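PDB 3ZLE: apical membrane antigen 1 from Toxoplasma gondii, which probably takes part in host cell invasion by the parasite, as a surface protein of the apicomplexan AMA1 family. Local coordinates for residues 59-62 / 63-67; 17-20 / 21-24; 203-206 / 207-210. One frame throughout, in Å; residues are numbered along the deposited sequence.

Overall arrangement
The three contacts are local and follow the chain in the order contact 2, contact 1, contact 3, all inside the AMA1 family region of this extracellular fragment. Contact 2 is the turn joining helix 13-20 to helix 24-27, contact 1 opens the long excursion between strands 55-59 and 103-104, and contact 3 leads from strand 199-202, part of the five-stranded antiparallel sheet, toward helix 214-217. Contacts 1 and 2 lie on opposite sides of the chain's centre, their own centres 39 Å apart. Contacts 2 and 3 are nearer, 18 Å between centres, yet none touches another. Each is thus a separate chain reversal or helix exit in an ectodomain rich in loops.

Contact 1. Residues 59-62 / 63-67; sequences MHQP and AEYSN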
loop_
_atom_site.group_PDB
_atom_site.type_symbol
_atom_site.label_atom_id
_atom_site.label_comp_id
_atom_site.label_asym_id
_atom_site.label_seq_id
_atom_site.Cartn_x
_atom_site.Cartn_y
_atom_site.Cartn_z
ATOM N N MET A 59 -8.241 12.714 8.130
ATOM C CA MET A 59 -9.265 13.743 7.916
ATOM C C MET A 59 -8.943 15.043 8.636
ATOM O O MET A 59 -8.046 15.090 9.469
ATOM C CB MET A 59 -10.611 13.203 8.358
ATOM C CG MET A 59 -10.990 11.957 7.588
ATOM S SD MET A 59 -12.763 11.727 7.492
ATOM C CE MET A 59 -13.146 11.617 9.219
ATOM N N HIS A 60 -9.666 16.109 8.306
ATOM C CA HIS A 60 -9.363 17.399 8.878
ATOM C C HIS A 60 -10.596 18.184 9.241
ATOM O O HIS A 60 -10.649 19.413 9.034
ATOM C CB HIS A 60 -8.468 18.216 7.948
ATOM C CG HIS A 60 -7.140 17.585 7.675
ATOM N ND1 HIS A 60 -6.049 17.761 8.497
ATOM C CD2 HIS A 60 -6.710 16.833 6.639
ATOM C CE1 HIS A 60 -5.000 17.145 7.979
ATOM N NE2 HIS A 60 -5.378 16.571 6.854
ATOM N N GLN A 61 -11.532 17.523 9.906
ATOM C CA GLN A 61 -12.723 18.196 10.400
ATOM C C GLN A 61 -12.331 18.998 11.634
ATOM O O GLN A 61 -11.265 18.771 12.218
ATOM C CB GLN A 61 -13.809 17.155 10.729
ATOM C CG GLN A 61 -14.093 16.236 9.559
ATOM C CD GLN A 61 -15.130 15.171 9.856
ATOM O OE1 GLN A 61 -15.072 14.477 10.885
ATOM N NE2 GLN A 61 -16.048 14.988 8.925
ATOM N N PRO A 62 -13.125 20.021 11.959
ATOM C CA PRO A 62 -12.841 20.829 13.139
ATOM C C PRO A 62 -12.790 19.970 14.402
ATOM O O PRO A 62 -13.467 18.939 14.478
ATOM C CB PRO A 62 -14.021 21.789 13.192
ATOM C CG PRO A 62 -14.499 21.866 11.772
ATOM C CD PRO A 62 -14.307 20.496 11.221
ATOM N N ALA A 63 -12.019 20.429 15.385
ATOM C CA ALA A 63 -11.704 19.679 16.606
ATOM C C ALA A 63 -12.877 18.980 17.284
ATOM O O ALA A 63 -12.715 17.886 17.832
ATOM C CB ALA A 63 -10.988 20.578 17.614
ATOM N N GLU A 64 -14.031 19.630 17.340
ATOM C CA GLU A 64 -15.165 18.991 18.003
ATOM C C GLU A 64 -15.647 17.733 17.290
ATOM O O GLU A 64 -16.299 16.903 17.895
ATOM C CB GLU A 64 -16.321 19.950 18.229
ATOM C CG GLU A 64 -15.941 21.403 18.175
ATOM C CD GLU A 64 -16.104 21.969 16.784
ATOM O OE1 GLU A 64 -17.257 22.027 16.301
ATOM O OE2 GLU A 64 -15.079 22.344 16.175
ATOM N N TYR A 65 -15.370 17.616 15.994
ATOM C CA TYR A 65 -15.835 16.445 15.212
ATOM C C TYR A 65 -15.103 15.130 15.603
ATOM O O TYR A 65 -14.030 15.149 16.202
ATOM C CB TYR A 65 -15.674 16.685 13.697
ATOM C CG TYR A 65 -16.670 17.649 13.068
ATOM C CD1 TYR A 65 -16.761 18.970 13.496
ATOM C CD2 TYR A 65 -17.373 17.293 11.925
ATOM C CE1 TYR A 65 -17.642 19.863 12.901
ATOM C CE2 TYR A 65 -18.220 18.190 11.296
ATOM C CZ TYR A 65 -18.337 19.480 11.781
ATOM O OH TYR A 65 -19.175 20.365 11.169
ATOM N N SER A 66 -15.684 14.001 15.229
ATOM C CA SER A 66 -15.030 12.706 15.417
ATOM C C SER A 66 -13.747 12.587 14.572
ATOM O O SER A 66 -12.697 12.173 15.066
ATOM C CB SER A 66 -16.001 11.574 15.072
ATOM O OG SER A 66 -15.441 10.324 15.433
ATOM N N ASN A 67 -13.798 13.038 13.325
ATOM C CA ASN A 67 -12.599 13.011 12.475
ATOM C C ASN A 67 -12.016 11.601 12.299
ATOM O O ASN A 67 -10.805 11.426 12.151
ATOM C CB ASN A 67 -11.526 13.943 13.044
ATOM C CG ASN A 67 -10.765 14.659 11.969
ATOM O OD1 ASN A 67 -11.273 14.884 10.870
ATOM N ND2 ASN A 67 -9.522 14.986 12.257
HETATM O O HOH W 1 -8.551 11.832 10.883
#
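Asn67 closes the loop 59-67 by reaching back with its side-chain amide to the backbone of Met59 and Gln61. Its OD1 accepts from Gln61 N at 2.8 Å, a nearly straight bond (164° at the hydrogen) whose donor stands above the carbonyl plane of the amide. The other end of that amide, ND2, gives a weak bond to Met59 O. Gln61 answers in the reverse sense: its extended chain carries OE1 to Asn67 N, again weakly, at 3.1 Å. The two side chains therefore run past each other in opposite directions with their amide planes only 20° apart. A water adds to this closure, accepting from Met59 N at 2.9 Å and donating to Asn67 O. Next to the amide pair the packing is close. Met59 bends at chi3, which brings CE to 3.3 Å from Asn67 C, and the side chain also rests on Phe69 and Phe88.

Tyr65 packs on Gln61 and Pro62. With CG anti to its carbonyl carbon, the ring lies alongside Pro62, whose CD sits over one face, 3.9 Å from the centroid, as a CH-pi contact. Gln61 crosses the tyrosine side chain at about a right angle, its CB 3.5 Å from Tyr65 CB. The phenol OH is hydrogen-bonded to Pro83 O, so the ring is covered on one face by Pro62 and tied at its hydroxyl.

The outer side is looser. Ala63, Glu64 and Ser66 are exposed, and Glu64 meets Pro62 CB only through OE2; Ser66, though exposed, has its OG hydrogen-bonded to Asp71 OD2. At the apex Tyr65 N donates to Pro62 O at 2.8 Å, closing a type I beta turn over Pro62-Tyr65, and the Asn67 amide ties together the base of the loop that leaves strand 55-59.

Contact 2. Residues 17-20 / 21-24; sequences DFMK and RFNI
Phe18 and Phe22 meet where helix 13-20 runs out into a type I beta turn, Lys20 to Asn23, that ends on Asn23, the N-cap of helix 24-27, whose OD1 accepts a weak hydrogen bond from Gln26 N. The two rings form an oblique aromatic pair, planes inclined at 58° and centroids 5.5 Å apart, with CE2 of Phe22 over one face of the Phe18 ring, toward its rim. The first torsion of Phe18 (chi1 -169°) sets CG opposite the backbone N and carries the ring to the side where Phe22 arrives. Phe22 also meets Phe228 and Phe327, and both rings touch Val223, which places the pair against strand 222-223.

Arg21 comes to the same side of the Phe18 plane as Phe22 but farther out, its NE 4.2 Å from Phe18 CD1, the guanidinium turned 73° from the ring. The chain is extended from CG to NE, with CG 3.4 Å from Asp17 O, and NH1 ends on the carbonyl oxygens of Cys218 and Gln215.

Successive i to i+3 backbone bonds trace the exit: Arg21 N to Phe18 O, then Phe22 N to Met19 O at 2.8 Å. The last, from Asn23 N to Lys20 O, spans 3.0 Å.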
loop_
_atom_site.group_PDB
_atom_site.type_symbol
_atom_site.label_atom_id
_atom_site.label_comp_id
_atom_site.label_asym_id
_atom_site.label_seq_id
_atom_site.Cartn_x
_atom_site.Cartn_y
_atom_site.Cartn_z
ATOM N N ASP A 17 9.878 -16.729 -6.076
ATOM C CA ASP A 17 8.567 -16.351 -5.503
ATOM C C ASP A 17 8.690 -15.240 -4.540
ATOM O O ASP A 17 7.791 -14.437 -4.370
ATOM C CB ASP A 17 7.917 -17.562 -4.804
ATOM C CG ASP A 17 7.376 -18.560 -5.770
ATOM O OD1 ASP A 17 7.485 -18.318 -7.005
ATOM O OD2 ASP A 17 6.940 -19.647 -5.319
ATOM N N PHE A 18 9.842 -15.154 -3.872
ATOM C CA PHE A 18 10.018 -14.075 -2.956
ATOM C C PHE A 18 10.279 -12.771 -3.698
ATOM O O PHE A 18 9.656 -11.743 -3.425
ATOM C CB PHE A 18 11.143 -14.407 -1.984
ATOM C CG PHE A 18 11.238 -13.460 -0.826
ATOM C CD1 PHE A 18 10.422 -13.616 0.294
ATOM C CD2 PHE A 18 12.157 -12.415 -0.845
ATOM C CE1 PHE A 18 10.553 -12.750 1.389
ATOM C CE2 PHE A 18 12.325 -11.586 0.247
ATOM C CZ PHE A 18 11.539 -11.783 1.389
ATOM N N MET A 19 11.143 -12.829 -4.710
ATOM C CA MET A 19 11.465 -11.614 -5.492
ATOM C C MET A 19 10.229 -11.109 -6.251
ATOM O O MET A 19 9.977 -9.909 -6.339
ATOM C CB MET A 19 12.619 -11.927 -6.478
ATOM C CG MET A 19 13.521 -10.753 -6.818
ATOM S SD MET A 19 14.304 -9.968 -5.385
ATOM C CE MET A 19 13.539 -8.352 -5.496
ATOM N N LYS A 20 9.466 -12.036 -6.839
ATOM C CA LYS A 20 8.263 -11.653 -7.635
ATOM C C LYS A 20 7.375 -10.711 -6.848
ATOM O O LYS A 20 6.661 -9.876 -7.430
ATOM C CB LYS A 20 7.427 -12.883 -7.964
ATOM C CG LYS A 20 7.919 -13.733 -9.097
ATOM C CD LYS A 20 6.938 -14.891 -9.321
ATOM C CE LYS A 20 7.630 -16.153 -9.839
ATOM N NZ LYS A 20 8.741 -15.887 -10.808
ATOM N N ARG A 21 7.338 -10.905 -5.539
ATOM C CA ARG A 21 6.400 -10.169 -4.700
ATOM C C ARG A 21 6.657 -8.684 -4.869
ATOM O O ARG A 21 5.799 -7.853 -4.533
ATOM C CB ARG A 21 6.620 -10.500 -3.230
ATOM C CG ARG A 21 6.302 -11.873 -2.744
ATOM C CD ARG A 21 6.686 -11.908 -1.214
ATOM N NE ARG A 21 6.329 -13.147 -0.517
ATOM C CZ ARG A 21 5.163 -13.340 0.144
ATOM N NH1 ARG A 21 4.203 -12.434 0.080
ATOM N NH2 ARG A 21 4.946 -14.475 0.820
ATOM N N PHE A 22 7.897 -8.334 -5.193
ATOM C CA PHE A 22 8.291 -6.919 -5.157
ATOM C C PHE A 22 8.177 -6.267 -6.528
ATOM O O PHE A 22 8.516 -5.079 -6.718
ATOM C CB PHE A 22 9.702 -6.765 -4.488
ATOM C CG PHE A 22 9.752 -7.318 -3.088
ATOM C CD1 PHE A 22 9.266 -6.577 -2.036
ATOM C CD2 PHE A 22 10.073 -8.665 -2.861
ATOM C CE1 PHE A 22 9.159 -7.104 -0.760
ATOM C CE2 PHE A 22 10.033 -9.190 -1.593
ATOM C CZ PHE A 22 9.509 -8.429 -0.536
ATOM N N ASN A 23 7.644 -7.022 -7.489
ATOM C CA ASN A 23 7.325 -6.441 -8.796
ATOM C C ASN A 23 5.954 -5.818 -8.779
ATOM O O ASN A 23 4.974 -6.400 -9.243
ATOM C CB ASN A 23 7.385 -7.480 -9.868
ATOM C CG ASN A 23 7.162 -6.900 -11.225
ATOM O OD1 ASN A 23 6.799 -5.726 -11.369
ATOM N ND2 ASN A 23 7.418 -7.692 -12.237
ATOM N N ILE A 24 5.891 -4.667 -8.147
ATOM C CA ILE A 24 4.646 -3.979 -7.816
ATOM C C ILE A 24 3.689 -3.627 -9.002
ATOM O O ILE A 24 2.451 -3.731 -8.867
ATOM C CB ILE A 24 4.990 -2.741 -6.957
ATOM C CG1 ILE A 24 5.396 -3.224 -5.536
ATOM C CG2 ILE A 24 3.819 -1.762 -6.885
ATOM C CD1 ILE A 24 5.601 -2.081 -4.540
#

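Contact 3. Residues 203-206 / 207-210; sequences SAFV and AEGN
Ala207 continues the short 3-10 segment that begins at Ala204, just beyond strand 199-202. Its N donates to Ala204 O at 3.0 Å, the i to i+3 pattern that defines such a helix. Its CB comes within 3.4 Å of the same Ala204 O, while the methyl also packs on Ala125, Leu126 and Tyr129 of helix 120-129, where Val206 touches Ala125 as well. An ST turn opens the segment: Ser203 OG accepts from Phe205 N at 2.8 Å and is itself hydrogen-bonded to Gly48 O.

Glu208 follows with the next i to i+3 bond, N to Phe205 O at 2.9 Å. From here its side chain runs beside that of Phe205, both pointing the same way. It leaves the backbone with CG trans to N (chi1 -163°), and the extended chain beyond brings the carboxylate to the edge of the phenyl ring, the two planes 65° apart. OE2 of Glu208 lies near the ring plane, 3.5 Å from Phe205 CD1. That oxygen is hydrogen-bonded to Tyr129 OH, and OE1 has a long, weak ion pair with Arg38, which also makes a cation-pi contact with the Phe205 ring.

The 3-10 path ends at Glu208, whose psi is already extended, and Gly209, with a positive phi of 87°, continues the turn. Asn210 then looks ahead to helix 214-217: its side-chain OD1 accepts a hydrogen bond from Asp212 N.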
loop_
_atom_site.group_PDB
_atom_site.type_symbol
_atom_site.label_atom_id
_atom_site.label_comp_id
_atom_site.label_asym_id
_atom_site.label_seq_id
_atom_site.Cartn_x
_atom_site.Cartn_y
_atom_site.Cartn_z
ATOM N N SER A 203 -8.640 -2.549 -2.352
ATOM C CA SER A 203 -9.744 -2.560 -3.312
ATOM C C SER A 203 -10.464 -3.882 -3.200
ATOM O O SER A 203 -9.909 -4.854 -2.714
ATOM C CB SER A 203 -9.199 -2.438 -4.743
ATOM O OG SER A 203 -9.117 -3.723 -5.313
ATOM N N ALA A 204 -11.652 -3.962 -3.783
ATOM C CA ALA A 204 -12.435 -5.170 -3.615
ATOM C C ALA A 204 -11.823 -6.246 -4.493
ATOM O O ALA A 204 -12.111 -7.422 -4.347
ATOM C CB ALA A 204 -13.888 -4.922 -3.997
ATOM N N PHE A 205 -10.895 -5.842 -5.363
ATOM C CA PHE A 205 -10.374 -6.763 -6.327
ATOM C C PHE A 205 -9.246 -7.620 -5.781
ATOM O O PHE A 205 -8.920 -8.676 -6.349
ATOM C CB PHE A 205 -9.991 -6.031 -7.632
ATOM C CG PHE A 205 -11.190 -5.461 -8.370
ATOM C CD1 PHE A 205 -11.987 -6.284 -9.162
ATOM C CD2 PHE A 205 -11.640 -4.179 -8.090
ATOM C CE1 PHE A 205 -13.176 -5.821 -9.708
ATOM C CE2 PHE A 205 -12.775 -3.669 -8.719
ATOM C CZ PHE A 205 -13.545 -4.504 -9.522
ATOM N N VAL A 206 -8.817 -7.297 -4.558
ATOM C CA VAL A 206 -8.036 -8.242 -3.768
ATOM C C VAL A 206 -8.788 -9.546 -3.766
ATOM O O VAL A 206 -8.195 -10.564 -3.787
ATOM C CB VAL A 206 -7.801 -7.714 -2.308
ATOM C CG1 VAL A 206 -7.153 -8.772 -1.407
ATOM C CG2 VAL A 206 -6.928 -6.497 -2.339
ATOM N N ALA A 207 -10.116 -9.523 -3.767
ATOM C CA ALA A 207 -10.830 -10.781 -3.635
ATOM C C ALA A 207 -10.891 -11.631 -4.909
ATOM O O ALA A 207 -11.208 -12.820 -4.850
ATOM C CB ALA A 207 -12.222 -10.570 -3.063
ATOM N N GLU A 208 -10.511 -11.034 -6.032
ATOM C CA GLU A 208 -10.859 -11.553 -7.348
ATOM C C GLU A 208 -9.970 -12.722 -7.690
ATOM O O GLU A 208 -8.777 -12.613 -7.649
ATOM C CB GLU A 208 -10.688 -10.469 -8.410
ATOM C CG GLU A 208 -11.406 -10.797 -9.699
ATOM C CD GLU A 208 -11.589 -9.601 -10.599
ATOM O OE1 GLU A 208 -10.571 -9.079 -11.117
ATOM O OE2 GLU A 208 -12.760 -9.259 -10.881
ATOM N N GLY A 209 -10.562 -13.856 -8.043
ATOM C CA GLY A 209 -9.758 -15.056 -8.207
ATOM C C GLY A 209 -9.619 -15.737 -6.864
ATOM O O GLY A 209 -10.616 -16.194 -6.293
ATOM N N ASN A 210 -8.401 -15.817 -6.355
ATOM C CA ASN A 210 -8.202 -16.355 -5.034
ATOM C C ASN A 210 -7.959 -15.216 -4.042
ATOM O O ASN A 210 -6.905 -14.594 -4.068
ATOM C CB ASN A 210 -7.001 -17.273 -5.021
ATOM C CG ASN A 210 -6.613 -17.713 -3.612
ATOM O OD1 ASN A 210 -7.423 -17.739 -2.675
ATOM N ND2 ASN A 210 -5.370 -18.053 -3.463
#